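Local coordinates for protein endo-b-1,4-glucanase (Nasutitermes takasagoensis, PDB 1KS8) that probably hydrolyses internal beta-1,4-glucosidic linkages of cellulose, as a family 9 glycosyl hydrolase with an (alpha/alpha)6 barrel catalytic domain, at residues Ala81-Ala86 / Ala424-Val429; Gly115-Gly120 / Met135-Tyr140; Gly250-Ser255 / Leu304-Asn309; Cys365-Ala370 / Pro382-Leu387. All blocks are in the same frame, centred on the assembly; numbering follows the deposited sequence.

Interaction 1 (Ala81-Ala86 / Ala424-Val429); sequences AGYSSA and ALAALV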
loop_
_atom_site.group_PDB
_atom_site.type_symbol
_atom_site.label_atom_id
_atom_site.label_comp_id
_atom_site.label_asym_id
_atom_site.label_seq_id
_atom_site.Cartn_x
_atom_site.Cartn_y
_atom_site.Cartn_z
ATOM N N ALA A 81 -19.206 -2.129 -1.384
ATOM C CA ALA A 81 -20.357 -1.406 -0.855
ATOM C C ALA A 81 -19.920 -0.212 -0.015
ATOM O O ALA A 81 -20.614 0.802 0.042
ATOM C CB ALA A 81 -21.225 -2.343 -0.023
ATOM N N GLY A 82 -18.770 -0.337 0.642
ATOM C CA GLY A 82 -18.265 0.749 1.463
ATOM C C GLY A 82 -17.914 1.940 0.600
ATOM O O GLY A 82 -18.228 3.081 0.936
ATOM N N TYR A 83 -17.250 1.673 -0.519
ATOM C CA TYR A 83 -16.875 2.726 -1.451
ATOM C C TYR A 83 -18.131 3.352 -2.049
ATOM O O TYR A 83 -18.236 4.572 -2.149
ATOM C CB TYR A 83 -15.997 2.156 -2.568
ATOM C CG TYR A 83 -14.534 2.029 -2.202
ATOM C CD1 TYR A 83 -13.652 3.086 -2.415
ATOM C CD2 TYR A 83 -14.032 0.851 -1.650
ATOM C CE1 TYR A 83 -12.303 2.972 -2.092
ATOM C CE2 TYR A 83 -12.682 0.730 -1.321
ATOM C CZ TYR A 83 -11.825 1.792 -1.548
ATOM O OH TYR A 83 -10.484 1.677 -1.249
ATOM N N SER A 84 -19.087 2.516 -2.444
ATOM C CA SER A 84 -20.322 3.021 -3.032
ATOM C C SER A 84 -21.111 3.888 -2.059
ATOM O O SER A 84 -21.625 4.940 -2.436
ATOM C CB SER A 84 -21.193 1.861 -3.517
ATOM O OG SER A 84 -20.632 1.268 -4.674
ATOM N N SER A 85 -21.205 3.450 -0.807
ATOM C CA SER A 85 -21.934 4.210 0.201
ATOM C C SER A 85 -21.290 5.568 0.444
ATOM O O SER A 85 -21.965 6.529 0.818
ATOM C CB SER A 85 -21.996 3.430 1.516
ATOM O OG SER A 85 -22.824 2.287 1.389
ATOM N N ALA A 86 -19.981 5.645 0.229
ATOM C CA ALA A 86 -19.251 6.890 0.428
ATOM C C ALA A 86 -19.198 7.706 -0.859
ATOM O O ALA A 86 -18.593 8.779 -0.894
ATOM C CB ALA A 86 -17.834 6.590 0.911
ATOM N N ALA A 424 -9.654 -0.893 5.394
ATOM C CA ALA A 424 -10.365 -1.111 6.651
ATOM C C ALA A 424 -11.509 -0.108 6.766
ATOM O O ALA A 424 -12.590 -0.437 7.260
ATOM C CB ALA A 424 -9.408 -0.961 7.837
ATOM N N LEU A 425 -11.275 1.117 6.305
ATOM C CA LEU A 425 -12.310 2.142 6.349
ATOM C C LEU A 425 -13.476 1.724 5.461
ATOM O O LEU A 425 -14.637 1.878 5.837
ATOM C CB LEU A 425 -11.749 3.488 5.883
ATOM C CG LEU A 425 -10.803 4.181 6.865
ATOM C CD1 LEU A 425 -10.055 5.302 6.162
ATOM C CD2 LEU A 425 -11.605 4.715 8.046
ATOM N N ALA A 426 -13.167 1.195 4.280
ATOM C CA ALA A 426 -14.208 0.746 3.364
ATOM C C ALA A 426 -15.032 -0.352 4.032
ATOM O O ALA A 426 -16.257 -0.394 3.887
ATOM C CB ALA A 426 -13.581 0.223 2.076
ATOM N N ALA A 427 -14.361 -1.238 4.761
ATOM C CA ALA A 427 -15.041 -2.326 5.456
ATOM C C ALA A 427 -15.960 -1.778 6.547
ATOM O O ALA A 427 -17.101 -2.220 6.687
ATOM C CB ALA A 427 -14.016 -3.285 6.061
ATOM N N LEU A 428 -15.468 -0.813 7.318
ATOM C CA LEU A 428 -16.280 -0.232 8.380
ATOM C C LEU A 428 -17.524 0.434 7.803
ATOM O O LEU A 428 -18.605 0.336 8.379
ATOM C CB LEU A 428 -15.459 0.774 9.189
ATOM C CG LEU A 428 -14.329 0.132 10.003
ATOM C CD1 LEU A 428 -13.489 1.215 10.666
ATOM C CD2 LEU A 428 -14.912 -0.812 11.048
ATOM N N VAL A 429 -17.375 1.100 6.661
ATOM C CA VAL A 429 -18.517 1.747 6.028
ATOM C C VAL A 429 -19.499 0.684 5.538
ATOM O O VAL A 429 -20.713 0.827 5.699
ATOM C CB VAL A 429 -18.090 2.620 4.827
ATOM C CG1 VAL A 429 -19.324 3.155 4.110
ATOM C CG2 VAL A 429 -17.221 3.773 5.304
#
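Val429 and Ala426 lie against Gly82 where the short helix 80-85 crosses helix 415-430 in this (alpha/alpha)6 fold. Helix 81-85 and helix 424-429 run at 77° to each other, and their axes come within 7.5 Å. Val429 directs its beta carbon at the other helix. Its CG1 is anti to the backbone N (chi1 174°), and this branch lies beside the Gly82 carbonyl oxygen, with CG1 3.4 Å from Gly82 O. The same methyl meets Ser85 CB at 3.7 Å, so one methyl touches two residues a turn apart on the helix. Ala426 also points its methyl across the gap. Tyr83 starts out away from the partner helix, but its ring swings back. The CD2-CE2 side of the ring meets the methyl obliquely, with Tyr83 CE2 3.6 Å from Ala426 CB. The phenol oxygen is fixed separately, by a hydrogen bond with Gln422 one turn earlier on the same helix as Ala426. Lys6 and Tyr5 of helix 5-18 also touch Val429. Glycine makes the close crossing possible, since a beta carbon at Gly82 would clash with Ala426 O. In its absence, Gly82 CA makes a CA-H...O contact of 3.3 Å with Ala426 O, with an angle of 156° at the hydrogen.

Interaction 2 (Gly115-Gly120 / Met135-Tyr140); sequences GQVGQG and MARPAY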
loop_
_atom_site.group_PDB
_atom_site.type_symbol
_atom_site.label_atom_id
_atom_site.label_comp_id
_atom_site.label_asym_id
_atom_site.label_seq_id
_atom_site.Cartn_x
_atom_site.Cartn_y
_atom_site.Cartn_z
ATOM N N GLY A 115 11.440 -1.978 -11.677
ATOM C CA GLY A 115 11.010 -1.895 -10.293
ATOM C C GLY A 115 11.325 -0.604 -9.573
ATOM O O GLY A 115 11.004 -0.462 -8.390
ATOM N N GLN A 116 11.950 0.345 -10.258
ATOM C CA GLN A 116 12.269 1.605 -9.610
ATOM C C GLN A 116 12.610 2.709 -10.590
ATOM O O GLN A 116 13.228 2.461 -11.624
ATOM C CB GLN A 116 13.455 1.417 -8.655
ATOM C CG GLN A 116 13.625 2.530 -7.621
ATOM C CD GLN A 116 14.735 2.231 -6.627
ATOM O OE1 GLN A 116 14.794 1.139 -6.059
ATOM N NE2 GLN A 116 15.616 3.202 -6.404
ATOM N N VAL A 117 12.171 3.921 -10.274
ATOM C CA VAL A 117 12.518 5.101 -11.059
ATOM C C VAL A 117 12.930 6.118 -10.005
ATOM O O VAL A 117 12.156 6.436 -9.089
ATOM C CB VAL A 117 11.353 5.667 -11.887
ATOM C CG1 VAL A 117 11.829 6.913 -12.637
ATOM C CG2 VAL A 117 10.865 4.623 -12.881
ATOM N N GLY A 118 14.161 6.602 -10.130
ATOM C CA GLY A 118 14.713 7.542 -9.177
ATOM C C GLY A 118 15.675 6.778 -8.284
ATOM O O GLY A 118 15.418 5.622 -7.939
ATOM N N GLN A 119 16.797 7.399 -7.935
ATOM C CA GLN A 119 17.768 6.760 -7.057
ATOM C C GLN A 119 17.540 7.314 -5.661
ATOM O O GLN A 119 17.300 8.509 -5.501
ATOM C CB GLN A 119 19.202 7.075 -7.487
ATOM C CG GLN A 119 20.224 6.377 -6.599
ATOM C CD GLN A 119 21.543 7.113 -6.502
ATOM O OE1 GLN A 119 21.580 8.318 -6.247
ATOM N NE2 GLN A 119 22.642 6.386 -6.681
ATOM N N GLY A 120 17.621 6.455 -4.651
ATOM C CA GLY A 120 17.404 6.914 -3.291
ATOM C C GLY A 120 18.196 8.143 -2.884
ATOM O O GLY A 120 17.626 9.125 -2.408
ATOM N N MET A 135 17.538 16.534 -11.144
ATOM C CA MET A 135 18.527 15.465 -11.072
ATOM C C MET A 135 18.124 14.277 -11.934
ATOM O O MET A 135 16.945 14.079 -12.233
ATOM C CB MET A 135 18.722 14.996 -9.624
ATOM C CG MET A 135 17.675 14.011 -9.106
ATOM S SD MET A 135 16.007 14.684 -8.939
ATOM C CE MET A 135 16.153 15.542 -7.369
ATOM N N ALA A 136 19.116 13.490 -12.337
ATOM C CA ALA A 136 18.856 12.314 -13.149
ATOM C C ALA A 136 18.015 11.336 -12.343
ATOM O O ALA A 136 18.185 11.208 -11.129
ATOM C CB ALA A 136 20.169 11.658 -13.566
ATOM N N ARG A 137 17.098 10.662 -13.024
ATOM C CA ARG A 137 16.235 9.678 -12.389
ATOM C C ARG A 137 16.415 8.336 -13.085
ATOM O O ARG A 137 15.688 7.993 -14.021
ATOM C CB ARG A 137 14.772 10.137 -12.440
ATOM C CG ARG A 137 14.465 11.212 -11.402
ATOM C CD ARG A 137 13.113 11.873 -11.611
ATOM N NE ARG A 137 11.977 10.968 -11.455
ATOM C CZ ARG A 137 11.533 10.491 -10.293
ATOM N NH1 ARG A 137 12.127 10.820 -9.153
ATOM N NH2 ARG A 137 10.465 9.703 -10.270
ATOM N N PRO A 138 17.411 7.558 -12.637
ATOM C CA PRO A 138 17.680 6.249 -13.229
ATOM C C PRO A 138 16.510 5.302 -13.022
ATOM O O PRO A 138 15.763 5.426 -12.049
ATOM C CB PRO A 138 18.926 5.771 -12.479
ATOM C CG PRO A 138 19.575 7.039 -12.016
ATOM C CD PRO A 138 18.404 7.882 -11.599
ATOM N N ALA A 139 16.354 4.364 -13.948
ATOM C CA ALA A 139 15.304 3.362 -13.859
ATOM C C ALA A 139 16.016 2.026 -13.716
ATOM O O ALA A 139 16.967 1.738 -14.449
ATOM C CB ALA A 139 14.441 3.380 -15.114
ATOM N N TYR A 140 15.567 1.217 -12.762
ATOM C CA TYR A 140 16.177 -0.081 -12.507
ATOM C C TYR A 140 15.171 -1.191 -12.778
ATOM O O TYR A 140 13.983 -1.049 -12.478
ATOM C CB TYR A 140 16.650 -0.156 -11.054
ATOM C CG TYR A 140 17.585 0.960 -10.638
ATOM C CD1 TYR A 140 18.769 1.204 -11.332
ATOM C CD2 TYR A 140 17.298 1.757 -9.530
ATOM C CE1 TYR A 140 19.648 2.214 -10.931
ATOM C CE2 TYR A 140 18.167 2.767 -9.121
ATOM C CZ TYR A 140 19.337 2.988 -9.823
ATOM O OH TYR A 140 20.197 3.983 -9.407
HETATM O O HOH W 1 16.885 10.166 -8.801
#
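The Tyr140 ring has the Gln116 amide at its edge, and the Arg137 guanidinium has Gly118 CA over one face. Both groups belong to an antiparallel pairing of strands 113-117 and 139-142, which contains a classic beta bulge: Gly115 and Gln116 both face Tyr140. Gln116 and Tyr140 run side by side in the same direction. Their amide and ring planes stand 86° apart, and Gln116 NE2 is 3.8 Å from Tyr140 CE2. The Gln116 chain is extended, with CG anti to the backbone N (chi1 -163°). This carries the amide forward along its own strand, where NE2 gives a nearly straight bond of 2.9 Å to Gly118 O. NE2 also bonds Asp201, so both partners fix the rotation of the amide. Beyond it, the Tyr140 hydroxyl lies against the aliphatic part of Gln119. Val117 and Ala139 put their side chains on the other face of the sheet. There the Arg137 chain crosses Val117, and its NE forms a salt bridge with Asp40. Tyr140 O accepts a bond of 2.8 Å from Gly115 N and a weak one from Gln116 N. Tyr140 N returns a bond to Gln116 O. Past the strands, a water joins Gln119 N to Ala136 O. Beside the non-hydrogen-bonded pair Val117-Ala139, the ladder continues with Gly118 N donating to Pro138 O at 2.8 Å, with an N-H...O angle of 166°.

Interaction 3 (Gly250-Ser255 / Leu304-Asn309); sequences GLNWDS and LRHAAN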
loop_
_atom_site.group_PDB
_atom_site.type_symbol
_atom_site.label_atom_id
_atom_site.label_comp_id
_atom_site.label_asym_id
_atom_site.label_seq_id
_atom_site.Cartn_x
_atom_site.Cartn_y
_atom_site.Cartn_z
ATOM N N GLY A 250 0.933 -11.818 10.007
ATOM C CA GLY A 250 0.936 -10.401 9.705
ATOM C C GLY A 250 0.686 -10.054 8.253
ATOM O O GLY A 250 0.686 -10.914 7.370
ATOM N N LEU A 251 0.457 -8.768 8.019
ATOM C CA LEU A 251 0.218 -8.238 6.686
ATOM C C LEU A 251 1.062 -6.976 6.575
ATOM O O LEU A 251 0.843 -6.014 7.308
ATOM C CB LEU A 251 -1.260 -7.887 6.499
ATOM C CG LEU A 251 -1.612 -7.156 5.199
ATOM C CD1 LEU A 251 -1.306 -8.049 4.008
ATOM C CD2 LEU A 251 -3.083 -6.769 5.214
ATOM N N ASN A 252 2.035 -6.995 5.672
ATOM C CA ASN A 252 2.919 -5.855 5.463
ATOM C C ASN A 252 3.453 -5.938 4.040
ATOM O O ASN A 252 3.290 -6.960 3.375
ATOM C CB ASN A 252 4.086 -5.902 6.455
ATOM C CG ASN A 252 4.824 -4.577 6.555
ATOM O OD1 ASN A 252 5.920 -4.503 7.113
ATOM N ND2 ASN A 252 4.221 -3.522 6.025
ATOM N N TRP A 253 4.093 -4.872 3.574
ATOM C CA TRP A 253 4.633 -4.859 2.222
ATOM C C TRP A 253 5.672 -5.954 1.983
ATOM O O TRP A 253 5.798 -6.449 0.867
ATOM C CB TRP A 253 5.262 -3.495 1.898
ATOM C CG TRP A 253 6.418 -3.132 2.780
ATOM C CD1 TRP A 253 6.364 -2.458 3.965
ATOM C CD2 TRP A 253 7.795 -3.477 2.577
ATOM N NE1 TRP A 253 7.621 -2.364 4.515
ATOM C CE2 TRP A 253 8.517 -2.981 3.684
ATOM C CE3 TRP A 253 8.487 -4.160 1.568
ATOM C CZ2 TRP A 253 9.901 -3.145 3.814
ATOM C CZ3 TRP A 253 9.869 -4.324 1.697
ATOM C CH2 TRP A 253 10.556 -3.817 2.813
ATOM N N ASP A 254 6.405 -6.340 3.026
ATOM C CA ASP A 254 7.447 -7.360 2.881
ATOM C C ASP A 254 7.091 -8.767 3.356
ATOM O O ASP A 254 7.797 -9.725 3.044
ATOM C CB ASP A 254 8.731 -6.912 3.589
ATOM C CG ASP A 254 8.541 -6.703 5.077
ATOM O OD1 ASP A 254 9.555 -6.509 5.780
ATOM O OD2 ASP A 254 7.383 -6.724 5.547
ATOM N N SER A 255 6.014 -8.893 4.119
ATOM C CA SER A 255 5.590 -10.195 4.618
ATOM C C SER A 255 4.088 -10.163 4.815
ATOM O O SER A 255 3.575 -9.366 5.600
ATOM C CB SER A 255 6.282 -10.514 5.943
ATOM O OG SER A 255 5.938 -11.815 6.394
ATOM N N LEU A 304 1.215 3.038 13.333
ATOM C CA LEU A 304 -0.214 3.041 13.043
ATOM C C LEU A 304 -0.527 2.150 11.843
ATOM O O LEU A 304 -1.561 1.485 11.814
ATOM C CB LEU A 304 -0.710 4.471 12.811
ATOM C CG LEU A 304 -0.721 5.310 14.095
ATOM C CD1 LEU A 304 -0.928 6.770 13.759
ATOM C CD2 LEU A 304 -1.816 4.818 15.033
ATOM N N ARG A 305 0.368 2.138 10.861
ATOM C CA ARG A 305 0.202 1.302 9.678
ATOM C C ARG A 305 0.093 -0.166 10.094
ATOM O O ARG A 305 -0.725 -0.912 9.558
ATOM C CB ARG A 305 1.393 1.511 8.728
ATOM C CG ARG A 305 1.625 0.421 7.673
ATOM C CD ARG A 305 2.422 -0.759 8.233
ATOM N NE ARG A 305 3.711 -0.360 8.803
ATOM C CZ ARG A 305 4.819 -0.137 8.102
ATOM N NH1 ARG A 305 4.820 -0.268 6.780
ATOM N NH2 ARG A 305 5.938 0.213 8.727
ATOM N N HIS A 306 0.916 -0.587 11.052
ATOM C CA HIS A 306 0.856 -1.971 11.504
ATOM C C HIS A 306 -0.472 -2.267 12.190
ATOM O O HIS A 306 -1.050 -3.335 11.987
ATOM C CB HIS A 306 2.017 -2.288 12.456
ATOM C CG HIS A 306 3.340 -2.445 11.769
ATOM N ND1 HIS A 306 3.564 -3.393 10.793
ATOM C CD2 HIS A 306 4.510 -1.783 11.925
ATOM C CE1 HIS A 306 4.816 -3.307 10.378
ATOM N NE2 HIS A 306 5.412 -2.337 11.050
ATOM N N ALA A 307 -0.960 -1.329 12.999
ATOM C CA ALA A 307 -2.230 -1.524 13.696
ATOM C C ALA A 307 -3.394 -1.550 12.706
ATOM O O ALA A 307 -4.325 -2.347 12.849
ATOM C CB ALA A 307 -2.440 -0.420 14.724
ATOM N N ALA A 308 -3.342 -0.686 11.695
ATOM C CA ALA A 308 -4.404 -0.651 10.696
ATOM C C ALA A 308 -4.356 -1.898 9.809
ATOM O O ALA A 308 -5.395 -2.406 9.393
ATOM C CB ALA A 308 -4.292 0.611 9.851
ATOM N N ASN A 309 -3.157 -2.391 9.510
ATOM C CA ASN A 309 -3.031 -3.598 8.696
ATOM C C ASN A 309 -3.632 -4.770 9.459
ATOM O O ASN A 309 -4.320 -5.612 8.882
ATOM C CB ASN A 309 -1.562 -3.902 8.385
ATOM C CG ASN A 309 -0.988 -2.985 7.326
ATOM O OD1 ASN A 309 -1.662 -2.076 6.845
ATOM N ND2 ASN A 309 0.268 -3.223 6.954
HETATM O O HOH W 2 1.705 -5.179 9.759
#
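Asn309 reaches from its helix to the backbone of Leu251. Its CB lies 3.4 Å from Leu251 O, and CG passes the same oxygen at 3.5 Å. At the tip, Asn309 ND2 donates to Leu251 O at 2.9 Å. The bond is bent to 139° at the hydrogen, and the donor is tilted 35° from the carbonyl plane. OD1 lies near Arg305 O, but both are acceptors and no bond forms. CG is anti to the carbonyl carbon (chi1 -75°), which sets the amide beside the loop. This joins helix 303-319 of the (alpha/alpha)6 barrel to the loop ahead of helix 257-268. That loop carries Asp254, a calcium ligand in another structure of this protein. Leu251 O has a second partner: a water donates to it at 2.7 Å and also bonds His306 ND1. With an alanine here in place of Asn309, Leu251 O would probably be left to the water, and the direct hydrogen bond between helix and loop would be lost. Arg305 folds back at chi2 and chi3, placing NE over the centre of the His306 ring. Its NE and NH2 bond Gly302 O and Trp301 O. Arg305 NH1 meets the edge of the Trp253 indole, 3.9 Å from CD1.

Interaction 4 (Cys365-Ala370 / Pro382-Leu387); sequences CPPAPA and PNYHVL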
loop_
_atom_site.group_PDB
_atom_site.type_symbol
_atom_site.label_atom_id
_atom_site.label_comp_id
_atom_site.label_asym_id
_atom_site.label_seq_id
_atom_site.Cartn_x
_atom_site.Cartn_y
_atom_site.Cartn_z
ATOM N N CYS A 365 5.726 22.524 0.529
ATOM C CA CYS A 365 6.011 23.638 -0.358
ATOM C C CYS A 365 4.940 24.677 -0.615
ATOM O O CYS A 365 3.766 24.358 -0.758
ATOM C CB CYS A 365 6.448 23.101 -1.712
ATOM S SG CYS A 365 7.995 22.158 -1.713
ATOM N N PRO A 366 5.348 25.953 -0.680
ATOM C CA PRO A 366 4.388 27.022 -0.950
ATOM C C PRO A 366 4.194 26.937 -2.464
ATOM O O PRO A 366 4.917 26.202 -3.142
ATOM C CB PRO A 366 5.149 28.274 -0.529
ATOM C CG PRO A 366 6.566 27.928 -0.893
ATOM C CD PRO A 366 6.684 26.503 -0.385
ATOM N N PRO A 367 3.223 27.668 -3.022
ATOM C CA PRO A 367 3.072 27.562 -4.474
ATOM C C PRO A 367 4.173 28.305 -5.220
ATOM O O PRO A 367 4.759 29.256 -4.696
ATOM C CB PRO A 367 1.694 28.166 -4.719
ATOM C CG PRO A 367 1.602 29.212 -3.650
ATOM C CD PRO A 367 2.171 28.515 -2.434
ATOM N N ALA A 368 4.467 27.852 -6.433
ATOM C CA ALA A 368 5.467 28.513 -7.255
ATOM C C ALA A 368 4.892 29.909 -7.500
ATOM O O ALA A 368 3.676 30.101 -7.425
ATOM C CB ALA A 368 5.637 27.765 -8.572
ATOM N N PRO A 369 5.740 30.892 -7.835
ATOM C CA PRO A 369 7.193 30.849 -8.020
ATOM C C PRO A 369 8.053 30.945 -6.761
ATOM O O PRO A 369 9.275 31.036 -6.859
ATOM C CB PRO A 369 7.438 32.020 -8.958
ATOM C CG PRO A 369 6.478 33.032 -8.430
ATOM C CD PRO A 369 5.213 32.219 -8.207
ATOM N N ALA A 370 7.437 30.946 -5.584
ATOM C CA ALA A 370 8.223 31.018 -4.359
ATOM C C ALA A 370 9.125 29.793 -4.306
ATOM O O ALA A 370 8.727 28.698 -4.703
ATOM C CB ALA A 370 7.314 31.051 -3.139
ATOM N N PRO A 382 3.818 24.995 10.059
ATOM C CA PRO A 382 3.215 23.742 9.603
ATOM C C PRO A 382 3.362 23.646 8.085
ATOM O O PRO A 382 3.583 24.660 7.416
ATOM C CB PRO A 382 1.757 23.882 10.038
ATOM C CG PRO A 382 1.532 25.363 10.017
ATOM C CD PRO A 382 2.799 25.889 10.639
ATOM N N ASN A 383 3.263 22.436 7.542
ATOM C CA ASN A 383 3.368 22.259 6.098
ATOM C C ASN A 383 2.358 23.184 5.435
ATOM O O ASN A 383 1.197 23.242 5.844
ATOM C CB ASN A 383 3.083 20.804 5.714
ATOM C CG ASN A 383 4.268 19.894 5.959
ATOM O OD1 ASN A 383 5.053 20.110 6.881
ATOM N ND2 ASN A 383 4.399 18.857 5.136
ATOM N N TYR A 384 2.805 23.902 4.411
ATOM C CA TYR A 384 1.952 24.850 3.704
ATOM C C TYR A 384 0.616 24.249 3.276
ATOM O O TYR A 384 -0.436 24.856 3.481
ATOM C CB TYR A 384 2.696 25.412 2.489
ATOM C CG TYR A 384 1.965 26.539 1.798
ATOM C CD1 TYR A 384 0.942 26.277 0.893
ATOM C CD2 TYR A 384 2.289 27.871 2.063
ATOM C CE1 TYR A 384 0.255 27.309 0.261
ATOM C CE2 TYR A 384 1.606 28.915 1.437
ATOM C CZ TYR A 384 0.592 28.622 0.536
ATOM O OH TYR A 384 -0.085 29.641 -0.102
ATOM N N HIS A 385 0.659 23.061 2.681
ATOM C CA HIS A 385 -0.555 22.380 2.241
ATOM C C HIS A 385 -0.933 21.298 3.240
ATOM O O HIS A 385 -0.071 20.576 3.742
ATOM C CB HIS A 385 -0.348 21.694 0.888
ATOM C CG HIS A 385 0.137 22.602 -0.197
ATOM N ND1 HIS A 385 -0.643 23.602 -0.738
ATOM C CD2 HIS A 385 1.315 22.640 -0.863
ATOM C CE1 HIS A 385 0.036 24.216 -1.691
ATOM N NE2 HIS A 385 1.227 23.653 -1.787
ATOM N N VAL A 386 -2.224 21.186 3.529
ATOM C CA VAL A 386 -2.698 20.147 4.426
ATOM C C VAL A 386 -2.720 18.860 3.602
ATOM O O VAL A 386 -3.320 18.813 2.526
ATOM C CB VAL A 386 -4.118 20.464 4.948
ATOM C CG1 VAL A 386 -4.686 19.264 5.694
ATOM C CG2 VAL A 386 -4.062 21.673 5.869
ATOM N N LEU A 387 -2.054 17.824 4.102
ATOM C CA LEU A 387 -1.984 16.549 3.393
ATOM C C LEU A 387 -3.150 15.664 3.813
ATOM O O LEU A 387 -2.977 14.619 4.444
ATOM C CB LEU A 387 -0.649 15.866 3.696
ATOM C CG LEU A 387 -0.305 14.618 2.883
ATOM C CD1 LEU A 387 -0.276 14.948 1.392
ATOM C CD2 LEU A 387 1.053 14.097 3.335
HETATM O O HOH W 3 3.348 23.832 -3.702
#
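Two surface loops pack beside the Cys365-Cys372 disulfide, one before and one after helix 374-377. Tyr384 is the main apolar surface between them. Its CG is anti to the backbone N (chi1 -172°), which lays the ring along Pro366 and Pro367. Pro366 CA sits over the ring face in a CH-pi contact, 3.8 Å from the centroid and 16° off the normal. Further out, Pro367 CD comes over the same face near the phenol end, 3.4 Å from Tyr384 CZ. The proline ring and the tyrosine chain cross at about a right angle. His385 turns its imidazole under its neighbour, so that Tyr384 CD1 lies over one face, and the ring also stacks with Trp32. His385 NE2 is 2.8 Å from Cys365 O, but the angle is too poor for a hydrogen bond. A water in the plane of the imidazole bonds NE2 at 2.9 Å and lies 2.9 Å from Pro366 O, which also accepts a hydrogen bond from Arg129. Replacing His385 with an alanine is likely to cost this water its imidazole partner and Trp32 its stacking mate. The Pro366 contact is the CH-pi packing typical of a proline over an aromatic face, here between surface loops next to a disulfide.

Interaction 1 joins residues 81-86 to residues near the C-terminus, and the other three contacts lie within the span it closes. Interactions 2, 3 and 4 follow one another in sequence. Interaction 3 is nearest the functional sites. It includes Asp254 of the calcium site, and its Arg305 side chain is about 8 Å from that of Glu412, a predicted active-site residue. Interactions 1 and 3 have centres about 20 Å apart, but their nearest atoms are about 5 Å apart; helix 415-430 of interaction 1 also touches Arg305. Interactions 1 and 2 lie on opposite sides of the chain's centre, about 36 Å apart between centres. Interaction 4 is a surface contact, about 25 Å from interaction 2 between centres.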